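Local coordinates for vaginolysin (PDB 5IMY), which probably binds cholesterol in host cell membranes and lyses the cells, as a pore-forming toxin of the cholesterol-dependent cytolysin family, at residues K36-G44 / R96-N104; I72-S80 / E359-S367. All coordinates share one frame; numbering follows the deposited sequence.

Interaction 1: K36-G44 / R96-N104; sequences KTNILARHG and RADKNLMDN
L40 and M102 meet where the turn before strand 41-43 packs on the short helix 99-102 and the turn leading into it. The contact lies beside the mixed sheet in which 41-43 pairs parallel with strand 363-389. No hydrogen bond crosses between the segments. L40 and M102 carry most of the contact. L40 CD2 is the atom that meets three side chains. It lies 3.7 Å from A97 CB, 3.9 Å from L101 CD2 and 3.9 Å from M102 CG. I39 extends the apolar patch more loosely, with CG1 in front of A97 O at 3.9 Å, and also packs on P252. A97 is the centre of an inverse gamma turn that leads into the helix. D98 caps the helix start through weak bonds from the N100 and L101 amides. N104 ends it in a Schellman motif. Within the helix segment, K99 NZ makes a salt bridge to D103 OD2 at 2.9 Å, on that oxygen's syn lone pair. R42 lies near the helix end, but its NH2 is hydrogen-bonded to K181 O. M102 CG lies anti to its carbonyl carbon (chi1 -70°) and the chain stays extended at chi2 (-169°). This brings M102 SD to 3.3 Å from A41 O and 3.4 Å from L40 C.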
loop_
_atom_site.group_PDB
_atom_site.type_symbol
_atom_site.label_atom_id
_atom_site.label_comp_id
_atom_site.label_asym_id
_atom_site.label_seq_id
_atom_site.Cartn_x
_atom_site.Cartn_y
_atom_site.Cartn_z
ATOM N N LYS A 36 18.649 28.617 -22.295
ATOM C CA LYS A 36 17.317 28.665 -22.889
ATOM C C LYS A 36 16.273 27.917 -22.068
ATOM O O LYS A 36 15.083 28.015 -22.391
ATOM C CB LYS A 36 17.279 28.090 -24.312
ATOM C CG LYS A 36 18.613 27.730 -24.967
ATOM C CD LYS A 36 18.392 27.100 -26.344
ATOM C CE LYS A 36 17.422 25.924 -26.276
ATOM N NZ LYS A 36 17.630 25.057 -25.077
ATOM N N THR A 37 16.664 27.165 -21.038
ATOM C CA THR A 37 15.672 26.502 -20.196
ATOM C C THR A 37 15.223 27.406 -19.051
ATOM O O THR A 37 14.051 27.783 -18.974
ATOM C CB THR A 37 16.216 25.181 -19.641
ATOM O OG1 THR A 37 16.716 24.373 -20.712
ATOM C CG2 THR A 37 15.100 24.428 -18.923
ATOM N N ASN A 38 16.144 27.758 -18.151
ATOM C CA ASN A 38 15.766 28.560 -16.993
ATOM C C ASN A 38 15.293 29.956 -17.374
ATOM O O ASN A 38 14.712 30.643 -16.527
ATOM C CB ASN A 38 16.934 28.661 -16.011
ATOM C CG ASN A 38 17.061 27.432 -15.131
ATOM O OD1 ASN A 38 16.460 27.359 -14.059
ATOM N ND2 ASN A 38 17.840 26.456 -15.584
ATOM N N ILE A 39 15.520 30.390 -18.616
ATOM C CA ILE A 39 15.086 31.724 -19.011
ATOM C C ILE A 39 13.567 31.796 -19.084
ATOM O O ILE A 39 12.980 32.864 -18.879
ATOM C CB ILE A 39 15.740 32.125 -20.349
ATOM C CG1 ILE A 39 15.582 33.627 -20.600
ATOM C CG2 ILE A 39 15.135 31.344 -21.514
ATOM C CD1 ILE A 39 16.383 34.497 -19.650
ATOM N N LEU A 40 12.906 30.674 -19.377
ATOM C CA LEU A 40 11.455 30.625 -19.514
ATOM C C LEU A 40 10.831 29.636 -18.534
ATOM O O LEU A 40 9.748 29.103 -18.786
ATOM C CB LEU A 40 11.066 30.269 -20.950
ATOM C CG LEU A 40 11.206 31.381 -21.993
ATOM C CD1 LEU A 40 11.027 30.819 -23.394
ATOM C CD2 LEU A 40 10.206 32.497 -21.733
ATOM N N ALA A 41 11.494 29.388 -17.409
ATOM C CA ALA A 41 10.982 28.466 -16.404
ATOM C C ALA A 41 10.191 29.216 -15.341
ATOM O O ALA A 41 10.575 30.310 -14.917
ATOM C CB ALA A 41 12.128 27.690 -15.752
ATOM N N ARG A 42 9.081 28.616 -14.916
ATOM C CA ARG A 42 8.220 29.165 -13.880
ATOM C C ARG A 42 8.188 28.205 -12.698
ATOM O O ARG A 42 8.312 26.988 -12.865
ATOM C CB ARG A 42 6.799 29.407 -14.423
ATOM C CG ARG A 42 5.771 29.831 -13.380
ATOM C CD ARG A 42 4.555 30.492 -14.032
ATOM N NE ARG A 42 3.945 29.664 -15.073
ATOM C CZ ARG A 42 2.885 28.875 -14.899
ATOM N NH1 ARG A 42 2.289 28.783 -13.717
ATOM N NH2 ARG A 42 2.414 28.170 -15.921
ATOM N N HIS A 43 8.034 28.760 -11.497
ATOM C CA HIS A 43 8.059 27.971 -10.270
ATOM C C HIS A 43 6.918 28.403 -9.364
ATOM O O HIS A 43 6.756 29.597 -9.092
ATOM C CB HIS A 43 9.400 28.122 -9.542
ATOM C CG HIS A 43 10.561 27.532 -10.280
ATOM N ND1 HIS A 43 11.247 28.217 -11.260
ATOM C CD2 HIS A 43 11.157 26.320 -10.181
ATOM C CE1 HIS A 43 12.216 27.452 -11.733
ATOM N NE2 HIS A 43 12.182 26.296 -11.096
ATOM N N GLY A 44 6.140 27.435 -8.895
ATOM C CA GLY A 44 5.009 27.688 -8.021
ATOM C C GLY A 44 5.370 27.592 -6.555
ATOM O O GLY A 44 6.513 27.832 -6.153
ATOM N N ARG A 96 9.876 39.440 -25.845
ATOM C CA ARG A 96 10.983 39.077 -24.975
ATOM C C ARG A 96 10.633 37.800 -24.228
ATOM O O ARG A 96 9.500 37.625 -23.770
ATOM C CB ARG A 96 11.284 40.195 -23.976
ATOM C CG ARG A 96 11.856 41.446 -24.606
ATOM C CD ARG A 96 11.777 42.631 -23.663
ATOM N NE ARG A 96 11.898 43.889 -24.396
ATOM C CZ ARG A 96 10.878 44.664 -24.754
ATOM N NH1 ARG A 96 9.630 44.338 -24.439
ATOM N NH2 ARG A 96 11.109 45.784 -25.427
ATOM N N ALA A 97 11.607 36.899 -24.120
ATOM C CA ALA A 97 11.454 35.703 -23.298
ATOM C C ALA A 97 11.562 36.141 -21.840
ATOM O O ALA A 97 12.589 35.981 -21.177
ATOM C CB ALA A 97 12.502 34.658 -23.660
ATOM N N ASP A 98 10.473 36.715 -21.341
ATOM C CA ASP A 98 10.468 37.364 -20.034
ATOM C C ASP A 98 9.303 36.820 -19.211
ATOM O O ASP A 98 8.724 35.767 -19.507
ATOM C CB ASP A 98 10.395 38.887 -20.201
ATOM C CG ASP A 98 9.031 39.355 -20.669
ATOM O OD1 ASP A 98 8.414 38.656 -21.501
ATOM O OD2 ASP A 98 8.572 40.418 -20.201
ATOM N N LYS A 99 8.941 37.553 -18.155
ATOM C CA LYS A 99 7.875 37.106 -17.262
ATOM C C LYS A 99 6.513 37.187 -17.938
ATOM O O LYS A 99 5.646 36.337 -17.702
ATOM C CB LYS A 99 7.881 37.942 -15.982
ATOM C CG LYS A 99 7.093 37.325 -14.840
ATOM C CD LYS A 99 6.633 38.378 -13.845
ATOM C CE LYS A 99 5.930 37.753 -12.649
ATOM N NZ LYS A 99 4.464 37.577 -12.867
ATOM N N ASN A 100 6.301 38.203 -18.776
ATOM C CA ASN A 100 5.014 38.353 -19.446
ATOM C C ASN A 100 4.710 37.144 -20.321
ATOM O O ASN A 100 3.608 36.586 -20.269
ATOM C CB ASN A 100 5.003 39.638 -20.274
ATOM C CG ASN A 100 4.856 40.882 -19.419
ATOM O OD1 ASN A 100 4.236 40.849 -18.356
ATOM N ND2 ASN A 100 5.425 41.988 -19.883
ATOM N N LEU A 101 5.679 36.723 -21.137
ATOM C CA LEU A 101 5.477 35.543 -21.970
ATOM C C LEU A 101 5.178 34.319 -21.115
ATOM O O LEU A 101 4.300 33.516 -21.451
ATOM C CB LEU A 101 6.706 35.299 -22.846
ATOM C CG LEU A 101 6.666 34.053 -23.738
ATOM C CD1 LEU A 101 5.441 34.053 -24.644
ATOM C CD2 LEU A 101 7.933 33.961 -24.565
ATOM N N MET A 102 5.894 34.162 -19.999
ATOM C CA MET A 102 5.644 33.034 -19.111
ATOM C C MET A 102 4.238 33.079 -18.531
ATOM O O MET A 102 3.665 32.030 -18.215
ATOM C CB MET A 102 6.684 33.012 -17.989
ATOM C CG MET A 102 8.077 32.636 -18.465
ATOM S SD MET A 102 9.234 32.288 -17.127
ATOM C CE MET A 102 9.560 33.934 -16.504
ATOM N N ASP A 103 3.667 34.272 -18.389
ATOM C CA ASP A 103 2.294 34.423 -17.925
ATOM C C ASP A 103 1.281 34.380 -19.061
ATOM O O ASP A 103 0.081 34.532 -18.811
ATOM C CB ASP A 103 2.144 35.734 -17.146
ATOM C CG ASP A 103 2.929 35.733 -15.848
ATOM O OD1 ASP A 103 3.342 34.642 -15.402
ATOM O OD2 ASP A 103 3.124 36.822 -15.271
ATOM N N ASN A 104 1.736 34.177 -20.299
ATOM C CA ASN A 104 0.870 34.113 -21.473
ATOM C C ASN A 104 0.259 35.470 -21.808
ATOM O O ASN A 104 -0.821 35.545 -22.399
ATOM C CB ASN A 104 -0.235 33.066 -21.294
ATOM C CG ASN A 104 -0.585 32.359 -22.592
ATOM O OD1 ASN A 104 0.226 32.297 -23.517
ATOM N ND2 ASN A 104 -1.794 31.819 -22.665
#

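Interaction 2: I72-S80 / E359-S367; sequences ITNTTSNLS and EVATLQSNS
Strands 72-76 and 363-367 form an antiparallel ladder within a long mixed sheet. The axes of these two strand segments come within 4.5 Å and are nearly antiparallel (168°). I72-S367, N74-S365 and T76-L363 are hydrogen-bonded pairs, each with two backbone bonds. The middle pair is short: N74 N to S365 O is 2.6 Å. T73-N366 and T75-Q364 are the non-hydrogen-bonded pairs between them. On their face, T73 and N366 lie side by side, with T73 OG1 3.6 Å from N366 CB. That hydroxyl is hydrogen-bonded to N71. T75 CG2 stands anti to its backbone N (chi1 -58° for OG1) and reaches diagonally to T362 CB at 3.6 Å. The other face carries I72, N74, T76, L363, S365 and S367; there I72 packs on helix 177-184. Past T76 the chain leaves the ladder through an ST turn, in which T76 OG1 accepts from N78 N at 3.1 Å. S77 CB then packs 3.6 Å from V360 CG1. A water donates to both S77 O and A361 O, bridging the two chain segments just beyond the ladder. L79 returns across L363 at about a right angle, CD2 to CD2 at 3.9 Å. As in other cholesterol-dependent cytolysins, the long sheet of 62-76 and 363-389 runs from the pore-forming body toward the C-terminal beta sandwich.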
loop_
_atom_site.group_PDB
_atom_site.type_symbol
_atom_site.label_atom_id
_atom_site.label_comp_id
_atom_site.label_asym_id
_atom_site.label_seq_id
_atom_site.Cartn_x
_atom_site.Cartn_y
_atom_site.Cartn_z
ATOM N N ILE A 72 4.303 18.512 -9.898
ATOM C CA ILE A 72 4.053 18.458 -11.333
ATOM C C ILE A 72 5.066 19.363 -12.018
ATOM O O ILE A 72 5.263 20.508 -11.600
ATOM C CB ILE A 72 2.614 18.880 -11.685
ATOM C CG1 ILE A 72 2.370 18.685 -13.193
ATOM C CG2 ILE A 72 2.334 20.312 -11.207
ATOM C CD1 ILE A 72 1.579 19.786 -13.871
ATOM N N THR A 73 5.719 18.839 -13.052
ATOM C CA THR A 73 6.588 19.621 -13.920
ATOM C C THR A 73 6.094 19.457 -15.348
ATOM O O THR A 73 5.871 18.331 -15.804
ATOM C CB THR A 73 8.049 19.176 -13.812
ATOM O OG1 THR A 73 8.442 19.139 -12.435
ATOM C CG2 THR A 73 8.962 20.139 -14.570
ATOM N N ASN A 74 5.914 20.571 -16.049
ATOM C CA ASN A 74 5.389 20.550 -17.405
ATOM C C ASN A 74 6.265 21.412 -18.298
ATOM O O ASN A 74 6.625 22.534 -17.927
ATOM C CB ASN A 74 3.942 21.047 -17.445
ATOM C CG ASN A 74 3.254 20.720 -18.754
ATOM O OD1 ASN A 74 3.568 19.721 -19.401
ATOM N ND2 ASN A 74 2.311 21.566 -19.155
ATOM N N THR A 75 6.607 20.880 -19.468
ATOM C CA THR A 75 7.388 21.598 -20.466
ATOM C C THR A 75 6.630 21.538 -21.781
ATOM O O THR A 75 6.353 20.446 -22.288
ATOM C CB THR A 75 8.787 20.992 -20.620
ATOM O OG1 THR A 75 9.464 21.022 -19.357
ATOM C CG2 THR A 75 9.601 21.767 -21.650
ATOM N N THR A 76 6.292 22.703 -22.327
ATOM C CA THR A 76 5.533 22.774 -23.565
ATOM C C THR A 76 6.002 23.964 -24.386
ATOM O O THR A 76 6.520 24.947 -23.850
ATOM C CB THR A 76 4.024 22.889 -23.292
ATOM O OG1 THR A 76 3.308 22.909 -24.533
ATOM C CG2 THR A 76 3.708 24.155 -22.502
ATOM N N SER A 77 5.821 23.856 -25.701
ATOM C CA SER A 77 6.074 24.955 -26.626
ATOM C C SER A 77 4.801 25.401 -27.331
ATOM O O SER A 77 4.863 26.259 -28.219
ATOM C CB SER A 77 7.122 24.547 -27.665
ATOM O OG SER A 77 6.573 23.644 -28.608
ATOM N N ASN A 78 3.655 24.843 -26.956
ATOM C CA ASN A 78 2.382 25.086 -27.626
ATOM C C ASN A 78 1.516 25.916 -26.681
ATOM O O ASN A 78 0.751 25.377 -25.879
ATOM C CB ASN A 78 1.720 23.759 -27.996
ATOM C CG ASN A 78 0.543 23.931 -28.930
ATOM O OD1 ASN A 78 -0.610 23.913 -28.503
ATOM N ND2 ASN A 78 0.828 24.098 -30.216
ATOM N N LEU A 79 1.643 27.236 -26.780
ATOM C CA LEU A 79 0.967 28.150 -25.871
ATOM C C LEU A 79 -0.436 28.467 -26.370
ATOM O O LEU A 79 -0.681 28.571 -27.574
ATOM C CB LEU A 79 1.759 29.448 -25.714
ATOM C CG LEU A 79 3.091 29.340 -24.968
ATOM C CD1 LEU A 79 4.193 28.824 -25.882
ATOM C CD2 LEU A 79 3.473 30.687 -24.367
ATOM N N SER A 80 -1.356 28.633 -25.424
ATOM C CA SER A 80 -2.751 28.881 -25.755
ATOM C C SER A 80 -2.965 30.331 -26.170
ATOM O O SER A 80 -2.323 31.251 -25.657
ATOM C CB SER A 80 -3.654 28.556 -24.565
ATOM O OG SER A 80 -3.651 27.170 -24.282
ATOM N N GLU A 359 15.524 28.129 -32.886
ATOM C CA GLU A 359 15.104 26.939 -32.161
ATOM C C GLU A 359 13.793 27.196 -31.432
ATOM O O GLU A 359 13.612 28.239 -30.798
ATOM C CB GLU A 359 16.178 26.511 -31.159
ATOM C CG GLU A 359 17.128 25.446 -31.684
ATOM C CD GLU A 359 18.350 25.269 -30.804
ATOM O OE1 GLU A 359 18.301 25.679 -29.625
ATOM O OE2 GLU A 359 19.362 24.724 -31.293
ATOM N N VAL A 360 12.875 26.234 -31.532
ATOM C CA VAL A 360 11.619 26.331 -30.801
ATOM C C VAL A 360 11.915 26.463 -29.314
ATOM O O VAL A 360 12.760 25.748 -28.760
ATOM C CB VAL A 360 10.735 25.107 -31.091
ATOM C CG1 VAL A 360 9.443 25.169 -30.285
ATOM C CG2 VAL A 360 10.433 25.012 -32.583
ATOM N N ALA A 361 11.216 27.386 -28.660
ATOM C CA ALA A 361 11.399 27.644 -27.239
ATOM C C ALA A 361 10.320 26.930 -26.437
ATOM O O ALA A 361 9.157 26.871 -26.852
ATOM C CB ALA A 361 11.355 29.145 -26.949
ATOM N N THR A 362 10.712 26.386 -25.288
ATOM C CA THR A 362 9.804 25.661 -24.414
ATOM C C THR A 362 9.692 26.378 -23.075
ATOM O O THR A 362 10.654 26.986 -22.596
ATOM C CB THR A 362 10.277 24.219 -24.183
ATOM O OG1 THR A 362 11.578 24.228 -23.584
ATOM C CG2 THR A 362 10.328 23.453 -25.497
ATOM N N LEU A 363 8.507 26.298 -22.476
ATOM C CA LEU A 363 8.234 26.891 -21.172
ATOM C C LEU A 363 8.114 25.778 -20.142
ATOM O O LEU A 363 7.285 24.873 -20.294
ATOM C CB LEU A 363 6.959 27.732 -21.202
ATOM C CG LEU A 363 7.122 29.158 -21.734
ATOM C CD1 LEU A 363 7.384 29.157 -23.232
ATOM C CD2 LEU A 363 5.902 30.001 -21.396
ATOM N N GLN A 364 8.937 25.849 -19.101
ATOM C CA GLN A 364 8.913 24.884 -18.011
ATOM C C GLN A 364 8.116 25.474 -16.855
ATOM O O GLN A 364 8.421 26.574 -16.382
ATOM C CB GLN A 364 10.331 24.526 -17.566
ATOM C CG GLN A 364 10.398 23.731 -16.268
ATOM C CD GLN A 364 11.802 23.256 -15.948
ATOM O OE1 GLN A 364 12.395 22.483 -16.700
ATOM N NE2 GLN A 364 12.344 23.722 -14.829
ATOM N N SER A 365 7.095 24.747 -16.409
ATOM C CA SER A 365 6.291 25.144 -15.263
ATOM C C SER A 365 6.230 23.981 -14.291
ATOM O O SER A 365 5.976 22.841 -14.698
ATOM C CB SER A 365 4.881 25.556 -15.690
ATOM O OG SER A 365 4.923 26.696 -16.529
ATOM N N ASN A 366 6.470 24.262 -13.013
ATOM C CA ASN A 366 6.383 23.235 -11.989
ATOM C C ASN A 366 5.805 23.836 -10.719
ATOM O O ASN A 366 5.954 25.031 -10.452
ATOM C CB ASN A 366 7.750 22.596 -11.699
ATOM C CG ASN A 366 8.640 23.477 -10.846
ATOM O OD1 ASN A 366 8.694 24.693 -11.030
ATOM N ND2 ASN A 366 9.345 22.863 -9.903
ATOM N N SER A 367 5.140 22.989 -9.938
ATOM C CA SER A 367 4.505 23.424 -8.705
ATOM C C SER A 367 4.259 22.212 -7.823
ATOM O O SER A 367 3.865 21.151 -8.313
ATOM C CB SER A 367 3.182 24.146 -8.981
ATOM O OG SER A 367 2.471 24.362 -7.779
HETATM O O HOH W 1 6.729 28.387 -27.657
#

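How the interactions relate
Strand 363-389 joins the two contacts. It pairs antiparallel with 62-76 in interaction 2 and parallel with 41-43, the strand of interaction 1. R42 N to Q364 O (2.6 Å) and G44 N to N366 O (2.9 Å) are probable hydrogen bonds of that second pairing. The centres of the two contacts lie about 9 Å apart. Both contacts are partly buried, but their chemistry differs. Interaction 2 is built on backbone bonds and is the larger, at 609 Å². Interaction 1 buries 359 Å², mostly through side-chain packing, with no hydrogen bond across it, and joins a short helix to the sheet. L40 touches L363, and L101 touches L79, so the apolar parts of the two contacts meet.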